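Local coordinates for protein pullulanase (Klebsiella oxytoca, PDB 2YOC) that probably hydrolyses the alpha-1,6-glucosidic linkages of pullulan and related dextrins, as a secreted glycosyl hydrolase of the pullulanase type, at residues B[471-483]-B[535-547]. Residues are numbered along the deposited sequence; the frame is centred on the assembly and turned at random.
Sequences ATVNEFSDKVADI and TLVAQTDSYNWGY. With CA (calcium ion), chain L; CA (calcium ion), chain K.
Two irregular segments lie side by side, the turn-rich loop 471-483 against the chain that leaves helix 529-537, and one backbone hydrogen bond joins them, A481 N to T540 O at 2.9 Å and nearly straight at 168°. D482 grips S542 twice with its carboxylate: OD1 accepts from S542 N (2.9 Å) and OD2 from S542 OG (3.0 Å), both on syn lone pairs. The serine therefore meets the fork of the acid with its amide and its hydroxyl, helped by a chi1 of -65° that sets OG beside its own backbone N. The amide N-H bends somewhat to reach OD1, at 140°. V480 lies next to this pair, its CG1 beside S542 OG, while V473 lays CG2 over the carbonyl of S542 and reaches N544 CB at 4.0 Å.

The two segments belong largely to the pullulanase Ins domain, inserted between the second and third strands of the parallel eight-stranded barrel. Each segment contributes to a calcium site: E475 OE2 shares one ion with D469, L470 and E556, and A538 O and D541 OD1 bind the other.

T472 faces the amide of N544, OG1 lying 3.4 Å from CG, but its hydroxyl is hydrogen-bonded to D548. N544 OD1 turns back to G546 N in an Asx turn, which fixes the amide's rotation. Beyond D482, I483 CG2 touches V537 CG1 at 3.8 Å, the two side chains crossing at about a right angle where helix 512-520 also packs against I483.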
# COMPACT_ATOMS: atom_id res chain seq x y z
N ALA B 471 32.16 20.06 -32.33
CA ALA B 471 33.45 20.67 -32.05
C ALA B 471 34.60 19.66 -31.97
O ALA B 471 35.72 19.98 -32.35
CB ALA B 471 33.35 21.45 -30.74
N THR B 472 34.29 18.45 -31.49
CA THR B 472 35.20 17.35 -31.14
C THR B 472 35.86 16.47 -32.23
O THR B 472 36.36 15.38 -31.93
CB THR B 472 34.60 16.56 -29.97
OG1 THR B 472 33.23 16.27 -30.25
CG2 THR B 472 34.72 17.32 -28.67
N VAL B 473 35.91 16.95 -33.48
CA VAL B 473 36.63 16.25 -34.55
C VAL B 473 37.29 17.34 -35.40
O VAL B 473 36.60 18.27 -35.84
CB VAL B 473 35.80 15.25 -35.39
CG1 VAL B 473 36.55 14.78 -36.63
CG2 VAL B 473 35.36 14.05 -34.57
N ASN B 474 38.62 17.24 -35.61
CA ASN B 474 39.34 18.19 -36.44
C ASN B 474 38.93 17.94 -37.88
O ASN B 474 39.08 16.82 -38.38
CB ASN B 474 40.84 18.06 -36.25
CG ASN B 474 41.62 19.26 -36.74
OD1 ASN B 474 41.46 19.74 -37.86
ND2 ASN B 474 42.51 19.77 -35.92
N GLU B 475 38.37 18.98 -38.52
CA GLU B 475 37.87 18.93 -39.91
C GLU B 475 38.99 19.02 -40.93
O GLU B 475 38.75 18.79 -42.12
CB GLU B 475 36.75 19.96 -40.18
CG GLU B 475 35.59 19.88 -39.20
CD GLU B 475 34.30 20.51 -39.64
OE1 GLU B 475 34.30 21.68 -40.10
OE2 GLU B 475 33.25 19.87 -39.43
N PHE B 476 40.21 19.32 -40.47
CA PHE B 476 41.40 19.34 -41.32
C PHE B 476 41.87 17.90 -41.42
O PHE B 476 42.14 17.27 -40.38
CB PHE B 476 42.49 20.25 -40.73
CG PHE B 476 42.13 21.72 -40.76
CD1 PHE B 476 42.16 22.44 -41.94
CD2 PHE B 476 41.75 22.38 -39.59
CE1 PHE B 476 41.82 23.80 -41.96
CE2 PHE B 476 41.43 23.74 -39.61
CZ PHE B 476 41.46 24.44 -40.80
N SER B 477 41.86 17.34 -42.64
CA SER B 477 42.20 15.93 -42.88
C SER B 477 43.56 15.55 -42.28
O SER B 477 43.68 14.58 -41.52
CB SER B 477 42.14 15.61 -44.38
OG SER B 477 43.26 16.08 -45.11
N ASP B 478 44.57 16.37 -42.58
CA ASP B 478 45.95 16.23 -42.16
C ASP B 478 46.29 16.47 -40.69
O ASP B 478 47.44 16.36 -40.31
CB ASP B 478 46.84 16.93 -43.18
CG ASP B 478 46.79 16.17 -44.52
OD1 ASP B 478 45.87 15.31 -44.70
OD2 ASP B 478 47.68 16.37 -45.35
N LYS B 479 45.29 16.73 -39.86
CA LYS B 479 45.54 16.85 -38.43
C LYS B 479 44.85 15.65 -37.74
O LYS B 479 44.73 15.58 -36.51
CB LYS B 479 45.05 18.20 -37.89
CG LYS B 479 45.89 19.42 -38.29
CD LYS B 479 45.45 20.67 -37.53
CE LYS B 479 45.85 20.79 -36.07
NZ LYS B 479 44.95 21.72 -35.31
N VAL B 480 44.45 14.67 -38.57
CA VAL B 480 43.71 13.48 -38.15
C VAL B 480 44.29 12.19 -38.75
O VAL B 480 44.78 12.20 -39.88
CB VAL B 480 42.19 13.69 -38.49
CG1 VAL B 480 41.47 12.38 -38.83
CG2 VAL B 480 41.46 14.44 -37.36
N ALA B 481 44.19 11.08 -38.00
CA ALA B 481 44.61 9.74 -38.44
C ALA B 481 43.64 8.68 -37.93
O ALA B 481 43.30 8.66 -36.74
CB ALA B 481 46.01 9.45 -37.93
N ASP B 482 43.18 7.80 -38.83
CA ASP B 482 42.27 6.71 -38.44
C ASP B 482 42.95 5.35 -38.57
O ASP B 482 43.99 5.22 -39.23
CB ASP B 482 40.95 6.78 -39.22
CG ASP B 482 40.20 8.07 -38.99
OD1 ASP B 482 39.71 8.29 -37.87
OD2 ASP B 482 40.12 8.88 -39.94
N ILE B 483 42.38 4.34 -37.90
CA ILE B 483 42.89 2.96 -37.84
C ILE B 483 43.14 2.30 -39.19
O ILE B 483 44.02 1.44 -39.30
CB ILE B 483 42.09 2.07 -36.86
CG1 ILE B 483 40.65 1.85 -37.33
CG2 ILE B 483 42.15 2.63 -35.43
CD1 ILE B 483 40.03 0.68 -36.77
N THR B 535 42.93 4.52 -26.68
CA THR B 535 42.83 5.79 -25.96
C THR B 535 43.60 6.90 -26.71
O THR B 535 43.06 7.98 -26.92
CB THR B 535 43.32 5.60 -24.51
OG1 THR B 535 42.63 4.51 -23.91
CG2 THR B 535 43.14 6.84 -23.66
N LEU B 536 44.84 6.59 -27.13
CA LEU B 536 45.71 7.51 -27.87
C LEU B 536 45.15 7.77 -29.26
O LEU B 536 45.14 8.92 -29.69
CB LEU B 536 47.13 6.94 -27.99
CG LEU B 536 47.90 6.68 -26.70
CD1 LEU B 536 48.92 5.62 -26.92
CD2 LEU B 536 48.58 7.95 -26.17
N VAL B 537 44.67 6.70 -29.96
CA VAL B 537 44.10 6.82 -31.31
C VAL B 537 42.94 7.79 -31.30
O VAL B 537 42.86 8.68 -32.16
CB VAL B 537 43.66 5.46 -31.89
CG1 VAL B 537 43.03 5.62 -33.27
CG2 VAL B 537 44.83 4.49 -31.94
N ALA B 538 42.07 7.64 -30.30
CA ALA B 538 40.85 8.37 -30.05
C ALA B 538 40.98 9.89 -29.97
O ALA B 538 39.98 10.58 -30.18
CB ALA B 538 40.18 7.84 -28.79
N GLN B 539 42.19 10.40 -29.67
CA GLN B 539 42.48 11.83 -29.57
C GLN B 539 42.65 12.46 -30.95
O GLN B 539 42.43 13.65 -31.11
CB GLN B 539 43.78 12.05 -28.80
CG GLN B 539 43.85 11.42 -27.43
CD GLN B 539 45.26 11.43 -26.89
OE1 GLN B 539 46.23 11.92 -27.51
NE2 GLN B 539 45.41 10.86 -25.71
N THR B 540 43.10 11.67 -31.93
CA THR B 540 43.36 12.13 -33.29
C THR B 540 42.48 11.42 -34.34
O THR B 540 42.79 11.48 -35.55
CB THR B 540 44.84 11.91 -33.60
OG1 THR B 540 45.13 10.50 -33.63
CG2 THR B 540 45.75 12.66 -32.64
N ASP B 541 41.41 10.73 -33.89
CA ASP B 541 40.52 10.03 -34.81
C ASP B 541 39.41 10.98 -35.37
O ASP B 541 39.39 12.19 -35.05
CB ASP B 541 39.99 8.69 -34.22
CG ASP B 541 38.95 8.72 -33.08
OD1 ASP B 541 38.56 9.83 -32.65
OD2 ASP B 541 38.56 7.62 -32.61
N SER B 542 38.54 10.42 -36.22
CA SER B 542 37.41 11.09 -36.84
C SER B 542 36.11 10.68 -36.09
O SER B 542 34.99 11.10 -36.45
CB SER B 542 37.34 10.70 -38.31
OG SER B 542 38.46 11.17 -39.03
N TYR B 543 36.30 9.86 -35.03
CA TYR B 543 35.22 9.30 -34.23
C TYR B 543 34.84 10.01 -32.94
O TYR B 543 35.60 10.02 -31.97
CB TYR B 543 35.43 7.79 -33.97
CG TYR B 543 34.15 7.10 -33.58
CD1 TYR B 543 33.63 7.23 -32.29
CD2 TYR B 543 33.42 6.38 -34.51
CE1 TYR B 543 32.40 6.68 -31.95
CE2 TYR B 543 32.19 5.82 -34.18
CZ TYR B 543 31.68 5.96 -32.89
OH TYR B 543 30.47 5.42 -32.56
N ASN B 544 33.63 10.52 -32.92
CA ASN B 544 32.97 11.09 -31.76
C ASN B 544 31.49 11.02 -32.06
O ASN B 544 31.10 11.10 -33.23
CB ASN B 544 33.39 12.51 -31.42
CG ASN B 544 32.94 12.89 -30.03
OD1 ASN B 544 31.75 13.03 -29.74
ND2 ASN B 544 33.86 12.98 -29.10
N TRP B 545 30.65 10.81 -31.01
CA TRP B 545 29.20 10.80 -31.17
C TRP B 545 28.78 12.20 -31.65
O TRP B 545 28.04 12.32 -32.63
CB TRP B 545 28.55 10.48 -29.84
CG TRP B 545 28.63 9.05 -29.41
CD1 TRP B 545 28.98 7.97 -30.18
CD2 TRP B 545 28.25 8.52 -28.13
NE1 TRP B 545 28.90 6.81 -29.43
CE2 TRP B 545 28.44 7.12 -28.18
CE3 TRP B 545 27.80 9.11 -26.94
CZ2 TRP B 545 28.19 6.30 -27.07
CZ3 TRP B 545 27.58 8.30 -25.83
CH2 TRP B 545 27.76 6.91 -25.91
N GLY B 546 29.35 13.23 -31.00
CA GLY B 546 29.19 14.63 -31.37
C GLY B 546 28.35 15.49 -30.47
O GLY B 546 27.92 16.56 -30.89
N TYR B 547 28.10 15.05 -29.22
CA TYR B 547 27.28 15.79 -28.25
C TYR B 547 28.09 16.96 -27.63
O TYR B 547 28.20 17.11 -26.41
CB TYR B 547 26.71 14.81 -27.20
CG TYR B 547 25.75 13.77 -27.76
CD1 TYR B 547 24.39 14.03 -27.84
CD2 TYR B 547 26.20 12.52 -28.18
CE1 TYR B 547 23.50 13.07 -28.33
CE2 TYR B 547 25.32 11.55 -28.68
CZ TYR B 547 23.97 11.83 -28.75
OH TYR B 547 23.10 10.91 -29.27
CA CA L . 37.89 12.01 -31.29
CA CA K . 32.95 20.70 -36.81